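Local coordinates for protein ribokinase (PDB 6ILS) that phosphorylates D-ribose at O-5 with ATP and a divalent cation, probably magnesium, feeding ribose 5-phosphate to nucleotide and amino-acid synthesis or the pentose phosphate pathway, at residues B[1-15]-B[54-67]. Sequence-based numbering, arbitrary orientation.
Sequences MAPPLVVVGSANADI and YPTYFVGRLGEDAH. With RIB (alpha-D-ribofuranose), chain F.
Five backbone hydrogen bonds join Leu5, Val7 and Gly9 to Pro55, Tyr57 and Val59, pairing strands 5-8 and 56-63 in parallel, their axes 14° apart. Beyond Gly9 the chains part and water takes over: one molecule links Gly9 O to Arg61 N, another Ala11 O to Arg61 O.

One side-chain bond crosses the contact. With CG anti to the backbone N (chi1 -162°), the Tyr54 ring runs beside the N-terminal residues and its OH donates to Pro3 O at 2.7 Å, tilted 29° from the carbonyl plane; Leu5 N lies at the ring edge. A phenylalanine in its place would probably leave Pro3 O without this donor and the N-terminal residues less firmly held.

On the strands the apolar contacts follow the register. Val8 CG2 rests 3.8 Å from Val59 CB on one face of the sheet, and Leu5 CD2 lies 3.8 Å from Thr56 CG2 on the other. The Phe58 ring reaches past the last paired residues, its CZ 3.5 Å from Gly9 O and 4.0 Å from Ala11 CB. Two further contacts lie beyond the paired strands: Met1 SD meets the edge of the Tyr57 ring, 5.2 Å from its centroid, a Met-aromatic contact, and Ala11 CB packs 3.7 Å from Leu62 CD2. Ala13 CB sits over one His67 face in a CH-pi contact, 3.7 Å from the centroid.

Asp14 makes no contact with 54-67; its OD1 and OD2 accept hydrogen bonds from ribose O2 and O3. His67 NE2 is hydrogen-bonded to its counterpart in the second subunit. Within the PfkB-family core sheet, strand 5-8 is flanked by 56-63 and 138-143, strand 87-90 borders 56-63 beyond, and helix 131-134 covers Val6, Val8, Tyr57 and Val59.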
ATOM      1  N   MET B   1     -17.549  17.872 -28.465  1.00 52.81           N
ATOM      2  CA  MET B   1     -16.422  17.925 -27.537  1.00 49.16           C
ATOM      3  C   MET B   1     -15.250  18.734 -28.100  1.00 44.56           C
ATOM      4  O   MET B   1     -14.761  18.471 -29.205  1.00 42.71           O
ATOM      5  CB  MET B   1     -15.944  16.507 -27.175  1.00 47.71           C
ATOM      6  CG  MET B   1     -14.996  16.460 -25.979  1.00 42.40           C
ATOM      7  SD  MET B   1     -14.019  14.943 -25.798  1.00 44.57           S
ATOM      8  CE  MET B   1     -15.305  13.694 -25.838  1.00 41.38           C
ATOM      9  N   ALA B   2     -14.811  19.722 -27.328  1.00 44.18           N
ATOM     10  CA  ALA B   2     -13.605  20.479 -27.644  1.00 41.25           C
ATOM     11  C   ALA B   2     -12.404  19.537 -27.714  1.00 36.95           C
ATOM     12  O   ALA B   2     -12.414  18.461 -27.094  1.00 38.93           O
ATOM     13  CB  ALA B   2     -13.381  21.564 -26.607  1.00 36.26           C
ATOM     14  N   PRO B   3     -11.373  19.909 -28.487  1.00 34.04           N
ATOM     15  CA  PRO B   3     -10.196  19.039 -28.503  1.00 30.63           C
ATOM     16  C   PRO B   3      -9.634  18.889 -27.094  1.00 23.69           C
ATOM     17  O   PRO B   3      -9.299  19.873 -26.444  1.00 24.49           O
ATOM     18  CB  PRO B   3      -9.220  19.763 -29.449  1.00 30.99           C
ATOM     19  CG  PRO B   3      -9.778  21.151 -29.611  1.00 35.04           C
ATOM     20  CD  PRO B   3     -11.255  21.017 -29.452  1.00 37.35           C
ATOM     21  N   PRO B   4      -9.570  17.646 -26.617  1.00 22.29           N
ATOM     22  CA  PRO B   4      -9.378  17.398 -25.190  1.00 22.82           C
ATOM     23  C   PRO B   4      -7.972  17.616 -24.691  1.00 21.69           C
ATOM     24  O   PRO B   4      -6.995  17.547 -25.455  1.00 19.25           O
ATOM     25  CB  PRO B   4      -9.751  15.917 -25.049  1.00 25.65           C
ATOM     26  CG  PRO B   4      -9.399  15.335 -26.382  1.00 25.81           C
ATOM     27  CD  PRO B   4      -9.783  16.400 -27.373  1.00 26.21           C
ATOM     28  N   LEU B   5      -7.882  17.869 -23.386  1.00 18.52           N
ATOM     29  CA  LEU B   5      -6.614  17.737 -22.680  1.00 17.83           C
ATOM     30  C   LEU B   5      -6.284  16.262 -22.593  1.00 19.61           C
ATOM     31  O   LEU B   5      -7.059  15.465 -22.042  1.00 18.87           O
ATOM     32  CB  LEU B   5      -6.678  18.350 -21.273  1.00 16.89           C
ATOM     33  CG  LEU B   5      -5.581  17.914 -20.288  1.00 19.52           C
ATOM     34  CD1 LEU B   5      -4.225  18.442 -20.727  1.00 17.98           C
ATOM     35  CD2 LEU B   5      -5.904  18.396 -18.868  1.00 17.80           C
ATOM     36  N   VAL B   6      -5.137  15.881 -23.143  1.00 16.04           N
ATOM     37  CA  VAL B   6      -4.709  14.490 -23.039  1.00 16.11           C
ATOM     38  C   VAL B   6      -3.437  14.359 -22.224  1.00 16.59           C
ATOM     39  O   VAL B   6      -2.391  14.909 -22.563  1.00 16.62           O
ATOM     40  CB  VAL B   6      -4.502  13.860 -24.419  1.00 18.87           C
ATOM     41  CG1 VAL B   6      -3.994  12.424 -24.259  1.00 20.93           C
ATOM     42  CG2 VAL B   6      -5.795  13.901 -25.184  1.00 21.40           C
ATOM     43  N   VAL B   7      -3.556  13.648 -21.107  1.00 14.03           N
ATOM     44  CA  VAL B   7      -2.455  13.427 -20.193  1.00 15.05           C
ATOM     45  C   VAL B   7      -1.948  12.013 -20.377  1.00 17.91           C
ATOM     46  O   VAL B   7      -2.695  11.045 -20.185  1.00 16.34           O
ATOM     47  CB  VAL B   7      -2.886  13.631 -18.706  1.00 16.18           C
ATOM     48  CG1 VAL B   7      -1.695  13.462 -17.774  1.00 15.42           C
ATOM     49  CG2 VAL B   7      -3.555  15.015 -18.524  1.00 16.90           C
ATOM     50  N   VAL B   8      -0.688  11.889 -20.767  1.00 14.76           N
ATOM     51  CA  VAL B   8      -0.061  10.593 -20.852  1.00 13.22           C
ATOM     52  C   VAL B   8       0.954  10.517 -19.742  1.00 17.55           C
ATOM     53  O   VAL B   8       1.881  11.327 -19.670  1.00 16.66           O
ATOM     54  CB  VAL B   8       0.610  10.359 -22.225  1.00 17.09           C
ATOM     55  CG1 VAL B   8       1.163   8.921 -22.290  1.00 16.80           C
ATOM     56  CG2 VAL B   8      -0.398  10.610 -23.350  1.00 16.93           C
ATOM     57  N   GLY B   9       0.789   9.568 -18.830  1.00 15.05           N
ATOM     58  CA  GLY B   9       1.735   9.519 -17.750  1.00 13.52           C
ATOM     59  C   GLY B   9       1.389   8.515 -16.680  1.00 18.92           C
ATOM     60  O   GLY B   9       0.736   7.499 -16.948  1.00 16.93           O
ATOM     61  N   SER B  10       1.811   8.834 -15.461  1.00 16.69           N
ATOM     62  CA  SER B  10       1.810   7.896 -14.339  1.00 17.20           C
ATOM     63  C   SER B  10       0.570   7.917 -13.454  1.00 18.25           C
ATOM     64  O   SER B  10      -0.077   8.945 -13.293  1.00 16.10           O
ATOM     65  CB  SER B  10       2.997   8.178 -13.455  1.00 18.45           C
ATOM     66  OG  SER B  10       2.948   9.532 -13.006  1.00 19.11           O
ATOM     67  N   ALA B  11       0.299   6.773 -12.837  1.00 18.49           N
ATOM     68  CA  ALA B  11      -0.715   6.648 -11.803  1.00 18.26           C
ATOM     69  C   ALA B  11      -0.107   5.847 -10.658  1.00 18.73           C
ATOM     70  O   ALA B  11       0.422   4.775 -10.885  1.00 17.21           O
ATOM     71  CB  ALA B  11      -1.979   5.970 -12.342  1.00 18.87           C
ATOM     72  N   ASN B  12      -0.146   6.405  -9.446  1.00 18.55           N
ATOM     73  CA  ASN B  12       0.413   5.788  -8.244  1.00 21.13           C
ATOM     74  C   ASN B  12      -0.612   5.687  -7.137  1.00 22.55           C
ATOM     75  O   ASN B  12      -1.410   6.601  -6.958  1.00 21.72           O
ATOM     76  CB  ASN B  12       1.588   6.608  -7.676  1.00 21.71           C
ATOM     77  CG  ASN B  12       2.807   6.590  -8.553  1.00 25.25           C
ATOM     78  OD1 ASN B  12       3.077   5.612  -9.250  1.00 26.15           O
ATOM     79  ND2 ASN B  12       3.586   7.671  -8.495  1.00 23.89           N
ATOM     80  N   ALA B  13      -0.566   4.606  -6.366  1.00 23.44           N
ATOM     81  CA  ALA B  13      -1.191   4.648  -5.051  1.00 22.26           C
ATOM     82  C   ALA B  13      -0.146   5.236  -4.110  1.00 22.30           C
ATOM     83  O   ALA B  13       0.971   4.744  -4.039  1.00 27.18           O
ATOM     84  CB  ALA B  13      -1.631   3.261  -4.595  1.00 22.16           C
ATOM     85  N   ASP B  14      -0.510   6.303  -3.417  1.00 25.94           N
ATOM     86  CA  ASP B  14       0.402   6.963  -2.498  1.00 30.79           C
ATOM     87  C   ASP B  14       0.189   6.427  -1.085  1.00 29.89           C
ATOM     88  O   ASP B  14      -0.860   6.662  -0.499  1.00 30.22           O
ATOM     89  CB  ASP B  14       0.187   8.476  -2.545  1.00 30.72           C
ATOM     90  CG  ASP B  14       0.710   9.108  -3.843  1.00 32.41           C
ATOM     91  OD1 ASP B  14       1.620   8.515  -4.471  1.00 32.42           O
ATOM     92  OD2 ASP B  14       0.226  10.202  -4.207  1.00 33.19           O
ATOM     93  N   ILE B  15       1.178   5.697  -0.573  1.00 31.87           N
ATOM     94  CA  ILE B  15       1.093   5.078   0.751  1.00 33.48           C
ATOM     95  C   ILE B  15       1.812   5.939   1.796  1.00 33.64           C
ATOM     96  O   ILE B  15       3.028   5.858   1.943  1.00 37.26           O
ATOM     97  CB  ILE B  15       1.715   3.674   0.785  1.00 32.37           C
ATOM     98  CG1 ILE B  15       1.271   2.817  -0.410  1.00 33.18           C
ATOM     99  CG2 ILE B  15       1.355   2.979   2.094  1.00 34.51           C
ATOM    100  CD1 ILE B  15      -0.123   2.339  -0.317  1.00 33.81           C
ATOM    101  N   TYR B  54     -12.732  20.725 -18.231  1.00 21.24           N
ATOM    102  CA  TYR B  54     -12.241  20.636 -19.622  1.00 19.56           C
ATOM    103  C   TYR B  54     -12.180  19.153 -19.990  1.00 21.80           C
ATOM    104  O   TYR B  54     -11.745  18.416 -19.157  1.00 21.42           O
ATOM    105  CB  TYR B  54     -10.887  21.298 -19.832  1.00 21.61           C
ATOM    106  CG  TYR B  54     -10.642  21.552 -21.292  1.00 20.58           C
ATOM    107  CD1 TYR B  54     -11.180  22.660 -21.913  1.00 22.59           C
ATOM    108  CD2 TYR B  54      -9.945  20.649 -22.062  1.00 18.66           C
ATOM    109  CE1 TYR B  54     -10.996  22.883 -23.260  1.00 23.90           C
ATOM    110  CE2 TYR B  54      -9.757  20.854 -23.409  1.00 23.41           C
ATOM    111  CZ  TYR B  54     -10.290  21.970 -24.011  1.00 25.51           C
ATOM    112  OH  TYR B  54     -10.097  22.179 -25.334  1.00 27.39           O
ATOM    113  N   PRO B  55     -12.669  18.734 -21.173  1.00 20.41           N
ATOM    114  CA  PRO B  55     -12.663  17.339 -21.584  1.00 21.66           C
ATOM    115  C   PRO B  55     -11.246  16.791 -21.411  1.00 22.13           C
ATOM    116  O   PRO B  55     -10.405  17.265 -22.054  1.00 20.90           O
ATOM    117  CB  PRO B  55     -12.974  17.382 -23.081  1.00 24.60           C
ATOM    118  CG  PRO B  55     -13.694  18.669 -23.276  1.00 27.59           C
ATOM    119  CD  PRO B  55     -13.229  19.600 -22.191  1.00 22.29           C
ATOM    120  N   THR B  56     -11.094  15.767 -20.583  1.00 19.69           N
ATOM    121  CA  THR B  56      -9.756  15.281 -20.234  1.00 19.07           C
ATOM    122  C   THR B  56      -9.647  13.759 -20.324  1.00 20.02           C
ATOM    123  O   THR B  56     -10.474  13.040 -19.753  1.00 20.57           O
ATOM    124  CB  THR B  56      -9.374  15.727 -18.806  1.00 19.38           C
ATOM    125  OG1 THR B  56      -9.355  17.160 -18.743  1.00 22.44           O
ATOM    126  CG2 THR B  56      -8.000  15.198 -18.420  1.00 19.21           C
ATOM    127  N   TYR B  57      -8.636  13.278 -21.045  1.00 17.51           N
ATOM    128  CA  TYR B  57      -8.322  11.864 -21.160  1.00 19.35           C
ATOM    129  C   TYR B  57      -7.029  11.566 -20.418  1.00 20.66           C
ATOM    130  O   TYR B  57      -6.080  12.348 -20.487  1.00 18.22           O
ATOM    131  CB  TYR B  57      -8.144  11.452 -22.636  1.00 20.19           C
ATOM    132  CG  TYR B  57      -9.437  11.371 -23.392  1.00 21.35           C
ATOM    133  CD1 TYR B  57     -10.092  12.525 -23.800  1.00 22.30           C
ATOM    134  CD2 TYR B  57     -10.018  10.146 -23.682  1.00 22.28           C
ATOM    135  CE1 TYR B  57     -11.288  12.463 -24.474  1.00 28.46           C
ATOM    136  CE2 TYR B  57     -11.221  10.075 -24.360  1.00 23.63           C
ATOM    137  CZ  TYR B  57     -11.846  11.233 -24.756  1.00 26.65           C
ATOM    138  OH  TYR B  57     -13.038  11.178 -25.430  1.00 29.22           O
ATOM    139  N   PHE B  58      -6.978  10.425 -19.741  1.00 18.46           N
ATOM    140  CA  PHE B  58      -5.745   9.957 -19.135  1.00 17.87           C
ATOM    141  C   PHE B  58      -5.304   8.702 -19.869  1.00 19.80           C
ATOM    142  O   PHE B  58      -6.066   7.736 -19.970  1.00 18.79           O
ATOM    143  CB  PHE B  58      -5.931   9.670 -17.632  1.00 16.98           C
ATOM    144  CG  PHE B  58      -4.730   9.026 -16.984  1.00 15.16           C
ATOM    145  CD1 PHE B  58      -3.493   9.660 -17.002  1.00 15.46           C
ATOM    146  CD2 PHE B  58      -4.841   7.810 -16.346  1.00 15.91           C
ATOM    147  CE1 PHE B  58      -2.375   9.094 -16.422  1.00 17.12           C
ATOM    148  CE2 PHE B  58      -3.725   7.224 -15.747  1.00 20.69           C
ATOM    149  CZ  PHE B  58      -2.487   7.873 -15.774  1.00 18.86           C
ATOM    150  N   VAL B  59      -4.085   8.737 -20.401  1.00 19.04           N
ATOM    151  CA  VAL B  59      -3.470   7.570 -21.015  1.00 17.74           C
ATOM    152  C   VAL B  59      -2.399   7.011 -20.091  1.00 19.45           C
ATOM    153  O   VAL B  59      -1.388   7.665 -19.787  1.00 16.66           O
ATOM    154  CB  VAL B  59      -2.847   7.908 -22.385  1.00 17.23           C
ATOM    155  CG1 VAL B  59      -2.204   6.651 -23.008  1.00 20.02           C
ATOM    156  CG2 VAL B  59      -3.886   8.526 -23.291  1.00 19.99           C
ATOM    157  N   GLY B  60      -2.612   5.793 -19.612  1.00 17.73           N
ATOM    158  CA  GLY B  60      -1.727   5.270 -18.603  1.00 19.33           C
ATOM    159  C   GLY B  60      -1.877   3.766 -18.485  1.00 20.22           C
ATOM    160  O   GLY B  60      -2.752   3.184 -19.117  1.00 19.22           O
ATOM    161  N   ARG B  61      -1.028   3.168 -17.656  1.00 18.01           N
ATOM    162  CA  ARG B  61      -0.991   1.715 -17.452  1.00 18.77           C
ATOM    163  C   ARG B  61      -1.151   1.387 -15.985  1.00 23.49           C
ATOM    164  O   ARG B  61      -0.421   1.918 -15.146  1.00 21.38           O
ATOM    165  CB  ARG B  61       0.325   1.126 -17.956  1.00 19.59           C
ATOM    166  CG  ARG B  61       0.499   1.212 -19.459  1.00 23.84           C
ATOM    167  CD  ARG B  61      -0.634   0.488 -20.143  1.00 29.79           C
ATOM    168  NE  ARG B  61      -0.506   0.498 -21.594  1.00 29.39           N
ATOM    169  CZ  ARG B  61      -1.090   1.395 -22.378  1.00 31.43           C
ATOM    170  NH1 ARG B  61      -1.829   2.368 -21.846  1.00 25.85           N
ATOM    171  NH2 ARG B  61      -0.932   1.323 -23.695  1.00 35.80           N
ATOM    172  N   LEU B  62      -2.093   0.492 -15.692  1.00 23.17           N
ATOM    173  CA  LEU B  62      -2.373   0.061 -14.331  1.00 21.20           C
ATOM    174  C   LEU B  62      -2.171  -1.437 -14.197  1.00 26.38           C
ATOM    175  O   LEU B  62      -2.235  -2.150 -15.191  1.00 25.19           O
ATOM    176  CB  LEU B  62      -3.812   0.402 -13.942  1.00 23.66           C
ATOM    177  CG  LEU B  62      -4.186   1.877 -13.987  1.00 23.17           C
ATOM    178  CD1 LEU B  62      -5.641   2.031 -13.584  1.00 24.80           C
ATOM    179  CD2 LEU B  62      -3.274   2.628 -13.040  1.00 19.47           C
ATOM    180  N   GLY B  63      -1.934  -1.911 -12.976  1.00 24.34           N
ATOM    181  CA  GLY B  63      -2.015  -3.342 -12.707  1.00 27.08           C
ATOM    182  C   GLY B  63      -3.465  -3.712 -12.467  1.00 27.24           C
ATOM    183  O   GLY B  63      -4.286  -2.853 -12.163  1.00 23.74           O
ATOM    184  N   GLU B  64      -3.801  -4.991 -12.622  1.00 31.77           N
ATOM    185  CA  GLU B  64      -5.147  -5.446 -12.306  1.00 31.74           C
ATOM    186  C   GLU B  64      -5.164  -5.801 -10.826  1.00 34.90           C
ATOM    187  O   GLU B  64      -5.111  -6.978 -10.461  1.00 34.06           O
ATOM    188  CB  GLU B  64      -5.551  -6.649 -13.173  1.00 34.46           C
ATOM    189  CG  GLU B  64      -5.780  -6.308 -14.650  1.00 34.83           C
ATOM    190  CD  GLU B  64      -5.757  -7.531 -15.566  1.00 44.04           C
ATOM    191  OE1 GLU B  64      -5.835  -8.662 -15.051  1.00 44.90           O
ATOM    192  OE2 GLU B  64      -5.657  -7.355 -16.803  1.00 48.67           O
ATOM    193  N   ASP B  65      -5.199  -4.774  -9.978  1.00 30.34           N
ATOM    194  CA  ASP B  65      -5.099  -4.959  -8.532  1.00 27.49           C
ATOM    195  C   ASP B  65      -5.909  -3.896  -7.802  1.00 27.13           C
ATOM    196  O   ASP B  65      -6.571  -3.074  -8.426  1.00 24.93           O
ATOM    197  CB  ASP B  65      -3.630  -4.941  -8.070  1.00 30.46           C
ATOM    198  CG  ASP B  65      -2.839  -3.730  -8.602  1.00 28.80           C
ATOM    199  OD1 ASP B  65      -3.448  -2.675  -8.856  1.00 25.78           O
ATOM    200  OD2 ASP B  65      -1.602  -3.855  -8.757  1.00 28.34           O
ATOM    201  N   ALA B  66      -5.864  -3.922  -6.472  1.00 25.29           N
ATOM    202  CA  ALA B  66      -6.669  -3.014  -5.668  1.00 28.19           C
ATOM    203  C   ALA B  66      -6.222  -1.551  -5.824  1.00 22.61           C
ATOM    204  O   ALA B  66      -7.052  -0.642  -5.827  1.00 23.48           O
ATOM    205  CB  ALA B  66      -6.617  -3.436  -4.185  1.00 28.73           C
ATOM    206  N   HIS B  67      -4.915  -1.339  -5.939  1.00 25.64           N
ATOM    207  CA  HIS B  67      -4.367   0.004  -6.182  1.00 25.25           C
ATOM    208  C   HIS B  67      -4.839   0.559  -7.534  1.00 24.52           C
ATOM    209  O   HIS B  67      -5.137   1.759  -7.664  1.00 24.52           O
ATOM    210  CB  HIS B  67      -2.844  -0.023  -6.148  1.00 23.97           C
ATOM    211  CG  HIS B  67      -2.262  -0.177  -4.776  1.00 23.40           C
ATOM    212  ND1 HIS B  67      -0.972  -0.615  -4.566  1.00 23.17           N
ATOM    213  CD2 HIS B  67      -2.779   0.071  -3.548  1.00 25.07           C
ATOM    214  CE1 HIS B  67      -0.722  -0.643  -3.270  1.00 26.27           C
ATOM    215  NE2 HIS B  67      -1.796  -0.223  -2.629  1.00 22.73           N
TER
HETATM  216  O5  RIB F 402       3.210  15.281  -7.625  1.00 23.86           O
HETATM  217  C5  RIB F 402       2.604  14.363  -6.753  1.00 29.46           C
HETATM  218  C4  RIB F 402       2.908  13.060  -7.130  1.00 31.25           C
HETATM  219  O4  RIB F 402       4.391  12.820  -7.267  1.00 37.35           O
HETATM  220  C3  RIB F 402       2.502  12.147  -5.894  1.00 35.27           C
HETATM  221  O3  RIB F 402       1.040  11.806  -6.033  1.00 32.26           O
HETATM  222  C2  RIB F 402       3.321  11.195  -5.871  1.00 35.67           C
HETATM  223  O2  RIB F 402       2.712   9.889  -6.223  1.00 29.15           O
HETATM  224  C1  RIB F 402       4.562  11.571  -6.920  1.00 36.28           C
HETATM  225  O1  RIB F 402       4.514  10.751  -8.029  1.00 29.79           O
HETATM  226  O   HOH W   1       0.969   4.726 -16.443  1.00 19.61           O
HETATM  227  O   HOH W   2       0.371   2.306 -12.522  1.00 20.69           O